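Local structure of SusD superfamily protein (Bacteroides vulgatus ATCC 8482, 3JQ0) at residues Pro382-Arg392 against Ala430-Glu441; Leu32-Gly42 against Met54-Ile62. The protein probably binds sugars or other nutrients at the outer membrane of the bacterium. All blocks are in the same frame, centred on the assembly; numbering follows the deposited sequence.

Contact 1. Residues Pro382-Arg392 against Ala430-Glu441; sequences PTEEINAVRER and ALEAILKERLRE
Glu437 OE1 is gripped by Arg390 and by a water lodged between the two helices. Arg390 NE gives it a fairly straight hydrogen bond of 2.8 Å (161° at the hydrogen), the core of a salt bridge. The donor comes from above the carboxylate plane, while the oxygen lies near the plane of the guanidinium, at its edge. Water 2 donates to Glu437 OE1 and to Ala433 O, and accepts from Arg390 NH2 at 2.6 Å, tying the same pair to the backbone. The arginine reaches across because its chain runs extended from CG to NE; its NH2 also pairs with Asp426. An alanine here, lacking the whole guanidinium, would probably leave the charge of Glu437 OE1 without its mate and water 2 held less firmly. One turn further along 430-441, Glu441 OE2 takes a bent hydrogen bond from Arg392 NH2 at 2.8 Å, the guanidinium and carboxylate planes within 17° of each other; Arg392 also pairs with Glu242. Glu441 OE1 accepts a hydrogen bond from water 1, which also donates to Val389 O and accepts from Arg392 NE. At the other end Ile386 CD1 rests on Ile434 CG1 at 3.8 Å, the side chains crossing nearly at right angles. This near-parallel pairing, segment axes approaching to 11.1 Å with directions 28° apart, joins helices 383-394 and 430-441 of the RagB/SusD region, probably part of its TPR-like helical architecture. Arg315 bridges Glu437 OE2 and Glu441 OE1, and Arg363 also reaches Glu441, consistent with both buried glutamates staying ionised.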
loop_
_atom_site.group_PDB
_atom_site.type_symbol
_atom_site.label_atom_id
_atom_site.label_comp_id
_atom_site.label_asym_id
_atom_site.label_seq_id
_atom_site.Cartn_x
_atom_site.Cartn_y
_atom_site.Cartn_z
ATOM N N PRO A 382 3.100 -22.880 0.795
ATOM C CA PRO A 382 3.541 -21.548 0.345
ATOM C C PRO A 382 5.076 -21.367 0.328
ATOM O O PRO A 382 5.543 -20.236 0.147
ATOM C CB PRO A 382 2.969 -20.635 1.435
ATOM C CG PRO A 382 3.197 -21.462 2.679
ATOM C CD PRO A 382 2.874 -22.881 2.261
ATOM N N THR A 383 5.839 -22.419 0.560
ATOM C CA THR A 383 7.271 -22.286 0.765
ATOM C C THR A 383 7.985 -21.531 -0.336
ATOM O O THR A 383 8.843 -20.696 -0.086
ATOM C CB THR A 383 7.912 -23.663 1.004
ATOM O OG1 THR A 383 7.353 -24.267 2.185
ATOM C CG2 THR A 383 9.441 -23.585 1.128
ATOM N N GLU A 384 7.668 -21.873 -1.579
ATOM C CA GLU A 384 8.386 -21.291 -2.727
ATOM C C GLU A 384 8.231 -19.788 -2.781
ATOM O O GLU A 384 9.164 -19.051 -3.053
ATOM C CB GLU A 384 7.913 -21.861 -4.060
ATOM C CG GLU A 384 8.865 -21.521 -5.248
ATOM C CD GLU A 384 8.240 -21.891 -6.591
ATOM O OE1 GLU A 384 7.675 -23.016 -6.713
ATOM O OE2 GLU A 384 8.252 -21.026 -7.508
ATOM N N GLU A 385 7.005 -19.333 -2.613
ATOM C CA GLU A 385 6.687 -17.927 -2.677
ATOM C C GLU A 385 7.352 -17.136 -1.546
ATOM O O GLU A 385 7.993 -16.093 -1.769
ATOM C CB GLU A 385 5.177 -17.693 -2.621
ATOM C CG GLU A 385 4.396 -18.132 -3.811
ATOM C CD GLU A 385 4.122 -19.623 -3.888
ATOM O OE1 GLU A 385 4.265 -20.308 -2.871
ATOM O OE2 GLU A 385 3.688 -20.061 -4.958
ATOM N N ILE A 386 7.256 -17.659 -0.335
ATOM C CA ILE A 386 7.859 -16.989 0.807
ATOM C C ILE A 386 9.371 -16.894 0.613
ATOM O O ILE A 386 9.979 -15.854 0.823
ATOM C CB ILE A 386 7.496 -17.660 2.158
ATOM C CG1 ILE A 386 5.978 -17.650 2.372
ATOM C CG2 ILE A 386 8.257 -17.023 3.292
ATOM C CD1 ILE A 386 5.501 -18.474 3.558
ATOM N N ASN A 387 9.992 -18.019 0.247
ATOM C CA ASN A 387 11.445 -18.035 0.107
ATOM C C ASN A 387 11.942 -17.277 -1.109
ATOM O O ASN A 387 13.079 -16.807 -1.061
ATOM C CB ASN A 387 12.000 -19.463 0.182
ATOM C CG ASN A 387 12.053 -19.946 1.591
ATOM O OD1 ASN A 387 12.158 -19.169 2.524
ATOM N ND2 ASN A 387 11.990 -21.277 1.795
ATOM N N ALA A 388 11.141 -17.096 -2.166
ATOM C CA ALA A 388 11.583 -16.247 -3.287
ATOM C C ALA A 388 11.744 -14.808 -2.754
ATOM O O ALA A 388 12.714 -14.129 -3.078
ATOM C CB ALA A 388 10.555 -16.303 -4.429
ATOM N N VAL A 389 10.783 -14.335 -1.980
ATOM C CA VAL A 389 10.811 -13.012 -1.399
ATOM C C VAL A 389 11.970 -12.882 -0.395
ATOM O O VAL A 389 12.733 -11.888 -0.392
ATOM C CB VAL A 389 9.469 -12.594 -0.838
ATOM C CG1 VAL A 389 9.561 -11.237 -0.141
ATOM C CG2 VAL A 389 8.428 -12.562 -1.928
ATOM N N ARG A 390 12.138 -13.872 0.483
ATOM C CA ARG A 390 13.248 -13.838 1.432
ATOM C C ARG A 390 14.607 -13.874 0.766
ATOM O O ARG A 390 15.513 -13.144 1.152
ATOM C CB ARG A 390 13.139 -14.972 2.464
ATOM C CG ARG A 390 11.954 -14.863 3.383
ATOM C CD ARG A 390 11.922 -15.919 4.458
ATOM N NE ARG A 390 10.800 -15.693 5.352
ATOM C CZ ARG A 390 10.559 -16.394 6.442
ATOM N NH1 ARG A 390 11.380 -17.374 6.800
ATOM N NH2 ARG A 390 9.468 -16.205 7.139
ATOM N N GLU A 391 14.754 -14.721 -0.258
ATOM C CA GLU A 391 16.043 -14.819 -0.926
ATOM C C GLU A 391 16.429 -13.457 -1.505
ATOM O O GLU A 391 17.586 -13.044 -1.474
ATOM C CB GLU A 391 16.015 -15.900 -2.006
ATOM C CG GLU A 391 17.332 -16.012 -2.727
ATOM C CD GLU A 391 17.440 -17.213 -3.682
ATOM O OE1 GLU A 391 16.579 -18.104 -3.628
ATOM O OE2 GLU A 391 18.425 -17.289 -4.448
ATOM N N ARG A 392 15.449 -12.727 -2.065
ATOM C CA ARG A 392 15.720 -11.395 -2.608
ATOM C C ARG A 392 16.133 -10.435 -1.488
ATOM O O ARG A 392 16.996 -9.587 -1.695
ATOM C CB ARG A 392 14.534 -10.910 -3.400
ATOM C CG ARG A 392 14.800 -9.584 -4.165
ATOM C CD ARG A 392 14.424 -8.294 -3.410
ATOM N NE ARG A 392 13.009 -8.163 -3.116
ATOM C CZ ARG A 392 12.087 -7.871 -4.030
ATOM N NH1 ARG A 392 12.422 -7.675 -5.298
ATOM N NH2 ARG A 392 10.827 -7.779 -3.680
ATOM N N ALA A 430 1.867 -20.792 9.026
ATOM C CA ALA A 430 2.082 -20.159 7.722
ATOM C C ALA A 430 1.391 -18.809 7.568
ATOM O O ALA A 430 1.971 -17.909 6.985
ATOM C CB ALA A 430 1.652 -21.130 6.651
ATOM N N LEU A 431 0.174 -18.657 8.107
ATOM C CA LEU A 431 -0.476 -17.365 8.047
ATOM C C LEU A 431 0.300 -16.274 8.770
ATOM O O LEU A 431 0.515 -15.191 8.209
ATOM C CB LEU A 431 -1.916 -17.402 8.590
ATOM C CG LEU A 431 -2.918 -18.160 7.750
ATOM C CD1 LEU A 431 -4.264 -18.146 8.471
ATOM C CD2 LEU A 431 -3.062 -17.615 6.295
ATOM N N GLU A 432 0.779 -16.544 9.978
ATOM C CA GLU A 432 1.612 -15.626 10.670
ATOM C C GLU A 432 2.879 -15.339 9.905
ATOM O O GLU A 432 3.339 -14.188 9.857
ATOM C CB GLU A 432 1.894 -16.125 12.077
ATOM C CG GLU A 432 0.730 -16.017 13.039
ATOM C CD GLU A 432 0.487 -14.643 13.627
ATOM O OE1 GLU A 432 1.194 -13.650 13.280
ATOM O OE2 GLU A 432 -0.420 -14.571 14.491
ATOM N N ALA A 433 3.481 -16.364 9.314
ATOM C CA ALA A 433 4.716 -16.137 8.574
ATOM C C ALA A 433 4.500 -15.190 7.399
ATOM O O ALA A 433 5.369 -14.376 7.089
ATOM C CB ALA A 433 5.340 -17.461 8.069
ATOM N N ILE A 434 3.361 -15.300 6.722
ATOM C CA ILE A 434 3.063 -14.431 5.580
ATOM C C ILE A 434 2.760 -13.015 6.078
ATOM O O ILE A 434 3.203 -12.051 5.459
ATOM C CB ILE A 434 1.934 -14.994 4.725
ATOM C CG1 ILE A 434 2.390 -16.315 4.078
ATOM C CG2 ILE A 434 1.553 -14.004 3.614
ATOM C CD1 ILE A 434 1.234 -17.149 3.529
ATOM N N LEU A 435 2.055 -12.870 7.209
ATOM C CA LEU A 435 1.870 -11.526 7.781
ATOM C C LEU A 435 3.226 -10.889 8.071
ATOM O O LEU A 435 3.429 -9.716 7.772
ATOM C CB LEU A 435 1.038 -11.560 9.053
ATOM C CG LEU A 435 -0.448 -11.810 8.883
ATOM C CD1 LEU A 435 -1.073 -11.877 10.279
ATOM C CD2 LEU A 435 -1.140 -10.749 8.040
ATOM N N LYS A 436 4.142 -11.648 8.656
ATOM C CA LYS A 436 5.471 -11.130 8.994
ATOM C C LYS A 436 6.193 -10.723 7.739
ATOM O O LYS A 436 6.843 -9.680 7.677
ATOM C CB LYS A 436 6.215 -12.207 9.775
ATOM C CG LYS A 436 7.709 -11.905 10.016
ATOM C CD LYS A 436 8.378 -12.900 10.959
ATOM C CE LYS A 436 8.536 -14.288 10.374
ATOM N NZ LYS A 436 9.089 -15.250 11.388
ATOM N N GLU A 437 6.109 -11.565 6.708
ATOM C CA GLU A 437 6.816 -11.294 5.458
ATOM C C GLU A 437 6.278 -10.010 4.827
ATOM O O GLU A 437 7.064 -9.177 4.341
ATOM C CB GLU A 437 6.746 -12.464 4.503
ATOM C CG GLU A 437 7.840 -12.416 3.449
ATOM C CD GLU A 437 9.226 -12.579 4.036
ATOM O OE1 GLU A 437 9.363 -13.304 5.065
ATOM O OE2 GLU A 437 10.175 -11.969 3.504
ATOM N N ARG A 438 4.967 -9.844 4.799
ATOM C CA ARG A 438 4.368 -8.662 4.240
ATOM C C ARG A 438 4.707 -7.415 5.034
ATOM O O ARG A 438 4.896 -6.330 4.467
ATOM C CB ARG A 438 2.840 -8.804 4.087
ATOM C CG ARG A 438 2.440 -9.804 3.033
ATOM C CD ARG A 438 0.933 -9.854 2.832
ATOM N NE ARG A 438 0.376 -8.671 2.264
ATOM C CZ ARG A 438 0.409 -8.341 0.996
ATOM N NH1 ARG A 438 1.019 -9.094 0.108
ATOM N NH2 ARG A 438 -0.206 -7.222 0.596
ATOM N N LEU A 439 4.806 -7.546 6.356
ATOM C CA LEU A 439 5.189 -6.424 7.202
ATOM C C LEU A 439 6.595 -5.931 6.800
ATOM O O LEU A 439 6.831 -4.746 6.599
ATOM C CB LEU A 439 5.109 -6.800 8.687
ATOM C CG LEU A 439 5.590 -5.757 9.685
ATOM C CD1 LEU A 439 4.956 -4.401 9.531
ATOM C CD2 LEU A 439 5.459 -6.302 11.076
ATOM N N ARG A 440 7.519 -6.881 6.713
ATOM C CA ARG A 440 8.887 -6.572 6.335
ATOM C C ARG A 440 8.980 -6.003 4.932
ATOM O O ARG A 440 9.858 -5.151 4.660
ATOM C CB ARG A 440 9.750 -7.845 6.475
ATOM C CG ARG A 440 9.980 -8.240 7.921
ATOM C CD ARG A 440 10.744 -9.542 8.047
ATOM N NE ARG A 440 11.086 -9.796 9.445
ATOM C CZ ARG A 440 11.483 -10.960 9.941
ATOM N NH1 ARG A 440 11.469 -12.054 9.206
ATOM N NH2 ARG A 440 11.846 -11.005 11.213
ATOM N N GLU A 441 8.151 -6.462 3.997
ATOM C CA GLU A 441 8.270 -6.159 2.592
ATOM C C GLU A 441 7.627 -4.787 2.263
ATOM O O GLU A 441 8.089 -4.136 1.317
ATOM C CB GLU A 441 7.581 -7.284 1.798
ATOM C CG GLU A 441 7.738 -7.200 0.302
ATOM C CD GLU A 441 9.167 -7.348 -0.244
ATOM O OE1 GLU A 441 9.989 -7.980 0.454
ATOM O OE2 GLU A 441 9.396 -6.883 -1.411
HETATM O O HOH W 1 12.276 -8.984 -0.563
HETATM O O HOH W 2 8.017 -14.027 7.230
#

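Contact 2. Residues Leu32-Gly42 against Met54-Ile62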
loop_
_atom_site.group_PDB
_atom_site.type_symbol
_atom_site.label_atom_id
_atom_site.label_comp_id
_atom_site.label_asym_id
_atom_site.label_seq_id
_atom_site.Cartn_x
_atom_site.Cartn_y
_atom_site.Cartn_z
ATOM N N LEU A 32 -3.094 5.885 3.829
ATOM C CA LEU A 32 -3.752 6.054 5.109
ATOM C C LEU A 32 -4.775 4.966 5.395
ATOM O O LEU A 32 -4.916 4.519 6.545
ATOM C CB LEU A 32 -4.451 7.421 5.202
ATOM C CG LEU A 32 -3.557 8.683 5.228
ATOM C CD1 LEU A 32 -4.482 9.918 5.286
ATOM C CD2 LEU A 32 -2.533 8.642 6.342
ATOM N N LEU A 33 -5.527 4.572 4.365
ATOM C CA LEU A 33 -6.533 3.552 4.543
ATOM C C LEU A 33 -5.905 2.193 4.792
ATOM O O LEU A 33 -6.489 1.376 5.532
ATOM C CB LEU A 33 -7.425 3.469 3.279
ATOM C CG LEU A 33 -8.354 4.668 3.077
ATOM C CD1 LEU A 33 -9.045 4.536 1.731
ATOM C CD2 LEU A 33 -9.373 4.767 4.195
ATOM N N GLY A 34 -4.731 1.929 4.215
ATOM C CA GLY A 34 -4.197 0.586 4.235
ATOM C C GLY A 34 -3.141 0.277 5.268
ATOM O O GLY A 34 -2.826 -0.909 5.446
ATOM N N GLU A 35 -2.621 1.290 5.997
ATOM C CA GLU A 35 -1.468 1.072 6.869
ATOM C C GLU A 35 -1.532 1.622 8.296
ATOM O O GLU A 35 -1.381 0.829 9.231
ATOM C CB GLU A 35 -0.175 1.400 6.135
ATOM C CG GLU A 35 1.071 1.338 6.966
ATOM C CD GLU A 35 2.355 1.459 6.152
ATOM O OE1 GLU A 35 2.349 1.069 4.967
ATOM O OE2 GLU A 35 3.387 1.924 6.705
ATOM N N PRO A 36 -1.693 2.940 8.520
ATOM C CA PRO A 36 -1.413 3.478 9.853
ATOM C C PRO A 36 -2.349 3.144 10.993
ATOM O O PRO A 36 -1.985 3.466 12.132
ATOM C CB PRO A 36 -1.318 4.996 9.638
ATOM C CG PRO A 36 -1.056 5.168 8.198
ATOM C CD PRO A 36 -1.766 4.037 7.536
ATOM N N ARG A 37 -3.501 2.524 10.746
ATOM C CA ARG A 37 -4.302 2.029 11.875
ATOM C C ARG A 37 -3.752 0.777 12.552
ATOM O O ARG A 37 -4.258 0.388 13.592
ATOM C CB ARG A 37 -5.757 1.816 11.431
ATOM C CG ARG A 37 -6.504 3.085 11.129
ATOM C CD ARG A 37 -7.954 2.884 10.765
ATOM N NE ARG A 37 -8.647 2.344 11.927
ATOM C CZ ARG A 37 -9.914 1.944 11.925
ATOM N NH1 ARG A 37 -10.654 2.053 10.848
ATOM N NH2 ARG A 37 -10.445 1.471 13.056
ATOM N N ALA A 38 -2.722 0.150 11.972
ATOM C CA ALA A 38 -2.122 -1.055 12.551
ATOM C C ALA A 38 -1.025 -0.661 13.534
ATOM O O ALA A 38 -1.214 0.297 14.293
ATOM C CB ALA A 38 -1.692 -2.026 11.424
ATOM N N ASP A 39 0.085 -1.404 13.565
ATOM C CA ASP A 39 1.003 -1.405 14.692
ATOM C C ASP A 39 2.362 -0.757 14.399
ATOM O O ASP A 39 3.225 -0.695 15.293
ATOM C CB ASP A 39 1.202 -2.832 15.222
ATOM C CG ASP A 39 1.512 -3.887 14.167
ATOM O OD1 ASP A 39 1.449 -3.602 12.940
ATOM O OD2 ASP A 39 1.795 -5.041 14.604
ATOM N N ILE A 40 2.579 -0.191 13.215
ATOM C CA ILE A 40 3.879 0.373 12.884
ATOM C C ILE A 40 4.177 1.686 13.627
ATOM O O ILE A 40 5.316 1.927 14.029
ATOM C CB ILE A 40 4.028 0.535 11.358
ATOM C CG1 ILE A 40 4.077 -0.822 10.659
ATOM C CG2 ILE A 40 5.252 1.413 11.004
ATOM C CD1 ILE A 40 3.805 -0.760 9.165
ATOM N N TYR A 41 3.152 2.518 13.746
ATOM C CA TYR A 41 3.287 3.865 14.266
ATOM C C TYR A 41 2.699 3.984 15.658
ATOM O O TYR A 41 2.207 3.015 16.212
ATOM C CB TYR A 41 2.632 4.914 13.322
ATOM C CG TYR A 41 3.020 4.765 11.882
ATOM C CD1 TYR A 41 4.142 5.369 11.364
ATOM C CD2 TYR A 41 2.291 3.945 11.043
ATOM C CE1 TYR A 41 4.511 5.183 10.050
ATOM C CE2 TYR A 41 2.647 3.729 9.732
ATOM C CZ TYR A 41 3.802 4.355 9.220
ATOM O OH TYR A 41 4.196 4.196 7.915
ATOM N N GLY A 42 2.759 5.189 16.235
ATOM C CA GLY A 42 2.126 5.480 17.511
ATOM C C GLY A 42 3.019 6.168 18.513
ATOM O O GLY A 42 2.511 6.756 19.474
HETATM N N MSE A 54 -2.900 13.060 13.495
HETATM C CA MSE A 54 -2.486 11.812 12.817
HETATM C C MSE A 54 -2.448 10.632 13.809
HETATM O O MSE A 54 -2.639 9.479 13.382
HETATM C CB MSE A 54 -1.142 11.979 12.144
HETATM C CG MSE A 54 -1.094 12.999 11.044
HETATM SE SE MSE A 54 -2.474 12.946 9.716
HETATM C CE MSE A 54 -2.248 11.250 9.081
ATOM N N GLU A 55 -2.216 10.913 15.089
ATOM C CA GLU A 55 -2.136 9.858 16.074
ATOM C C GLU A 55 -3.448 9.102 16.215
ATOM O O GLU A 55 -3.450 7.991 16.749
ATOM C CB GLU A 55 -1.709 10.448 17.437
ATOM C CG GLU A 55 -2.712 11.316 18.174
ATOM C CD GLU A 55 -2.979 12.721 17.652
ATOM O OE1 GLU A 55 -2.217 13.211 16.769
ATOM O OE2 GLU A 55 -3.925 13.366 18.152
ATOM N N ARG A 56 -4.561 9.682 15.792
ATOM C CA ARG A 56 -5.813 8.966 15.926
ATOM C C ARG A 56 -5.880 7.717 15.067
ATOM O O ARG A 56 -6.715 6.861 15.328
ATOM C CB ARG A 56 -6.990 9.871 15.635
ATOM C CG ARG A 56 -7.104 10.980 16.620
ATOM C CD ARG A 56 -8.481 11.581 16.514
ATOM N NE ARG A 56 -8.675 12.628 17.493
ATOM C CZ ARG A 56 -9.476 12.553 18.524
ATOM N NH1 ARG A 56 -10.263 11.506 18.695
ATOM N NH2 ARG A 56 -9.507 13.605 19.348
ATOM N N LEU A 57 -5.006 7.627 14.064
ATOM C CA LEU A 57 -4.891 6.386 13.285
ATOM C C LEU A 57 -4.234 5.263 14.104
ATOM O O LEU A 57 -4.912 4.271 14.397
ATOM C CB LEU A 57 -4.266 6.628 11.907
ATOM C CG LEU A 57 -4.988 7.621 11.027
ATOM C CD1 LEU A 57 -4.327 7.716 9.664
ATOM C CD2 LEU A 57 -6.463 7.405 10.923
ATOM N N PRO A 58 -2.971 5.397 14.536
ATOM C CA PRO A 58 -2.413 4.282 15.334
ATOM C C PRO A 58 -3.167 4.047 16.654
ATOM O O PRO A 58 -3.217 2.911 17.124
ATOM C CB PRO A 58 -0.947 4.690 15.589
ATOM C CG PRO A 58 -0.938 6.165 15.322
ATOM C CD PRO A 58 -1.925 6.361 14.197
ATOM N N PHE A 59 -3.739 5.077 17.254
ATOM C CA PHE A 59 -4.485 4.900 18.497
ATOM C C PHE A 59 -5.912 4.424 18.258
ATOM O O PHE A 59 -6.626 4.103 19.200
ATOM C CB PHE A 59 -4.479 6.189 19.340
ATOM C CG PHE A 59 -3.165 6.428 20.017
ATOM C CD1 PHE A 59 -2.049 6.964 19.432
ATOM C CD2 PHE A 59 -3.029 5.988 21.357
ATOM C CE1 PHE A 59 -0.822 7.126 20.125
ATOM C CE2 PHE A 59 -1.811 6.142 22.039
ATOM C CZ PHE A 59 -0.732 6.750 21.396
ATOM N N ASN A 60 -6.345 4.382 17.011
ATOM C CA ASN A 60 -7.696 3.956 16.688
ATOM C C ASN A 60 -8.723 4.748 17.515
ATOM O O ASN A 60 -9.636 4.192 18.142
ATOM C CB ASN A 60 -7.883 2.446 16.777
ATOM C CG ASN A 60 -7.241 1.768 15.618
ATOM O OD1 ASN A 60 -7.859 1.716 14.561
ATOM N ND2 ASN A 60 -5.994 1.303 15.756
ATOM N N THR A 61 -8.548 6.061 17.498
ATOM C CA THR A 61 -9.428 6.983 18.185
ATOM C C THR A 61 -10.163 7.899 17.219
ATOM O O THR A 61 -10.809 8.881 17.607
ATOM C CB THR A 61 -8.687 7.791 19.251
ATOM O OG1 THR A 61 -7.567 8.416 18.619
ATOM C CG2 THR A 61 -8.269 6.920 20.444
ATOM N N ILE A 62 -10.157 7.591 15.932
ATOM C CA ILE A 62 -11.065 8.239 14.967
ATOM C C ILE A 62 -12.503 8.010 15.422
ATOM O O ILE A 62 -12.833 6.957 16.011
ATOM C CB ILE A 62 -10.831 7.742 13.512
ATOM C CG1 ILE A 62 -11.001 6.233 13.364
ATOM C CG2 ILE A 62 -9.463 8.226 12.987
ATOM C CD1 ILE A 62 -10.849 5.734 11.924
HETATM O O HOH W 3 -2.981 0.303 16.425
#
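Arg37 and Asn60 cross nearly at right angles where two type I beta turns, Glu35 to Ala38 and Leu57 to Asn60, pack against each other. The arginine grips side-on: NE at 2.8 Å and NH2 at 3.0 Å both point to Asn60 OD1, which lies in the guanidinium plane although the amide is turned 51° from it. A bend at chi3 (65°) brings this edge of the guanidinium round to the asparagine. The other end of the amide returns the bond, Asn60 ND2 reaching a lone pair of Arg37 O at 2.9 Å, nearly straight at 166°. Side chain and backbone of one residue thus fix the rotation of the amide. Ile62 CD1 lies over one face of the guanidinium, offset toward its rim. Arg37 NH1 and NH2 continue to the carbonyls of Leu472 and Arg470, and Trp473 makes a cation-pi contact, so a single arginine joins both turns to a later part of the chain.

Beside this polar pair, Leu57 CD1 packs against Leu32 CD2, the two side chains again nearly perpendicular, and against Pro36 CB. The methyl CE of selenomethionine Met54 touches the same Leu32 CD2 at 3.8 Å, brought round by bends at chi2 and chi3. This apolar patch seats the turn of 57-60 beside the C-terminal end of helix 27-34. Pro58 packs on Tyr41 and Gly42, its CB against Tyr41 O and Gly42 CA. Between the turns, Arg37 CA makes a CA-H...O contact with Leu57 O at 3.4 Å.

Contact 2 comes first along the chain and is complete long before contact 1 begins; their centres lie about 24 Å apart. Contact 2 belongs to the N-terminal part of the protein, where loops round helix 27-34 and strand 41-43 meet, whereas contact 1 pairs helices 383-394 and 430-441 within the RagB/SusD region. The two touch directly where Leu439 CD1 of helix 430-441 packs on Ile40 CD1 at 3.8 Å. Helix 448-455 also links them: its Arg448 touches Leu435 and Leu439 of contact 1 and forms a salt bridge with Asp39 of contact 2. Sequence regions far apart are thereby joined into one compact, helix-rich chain.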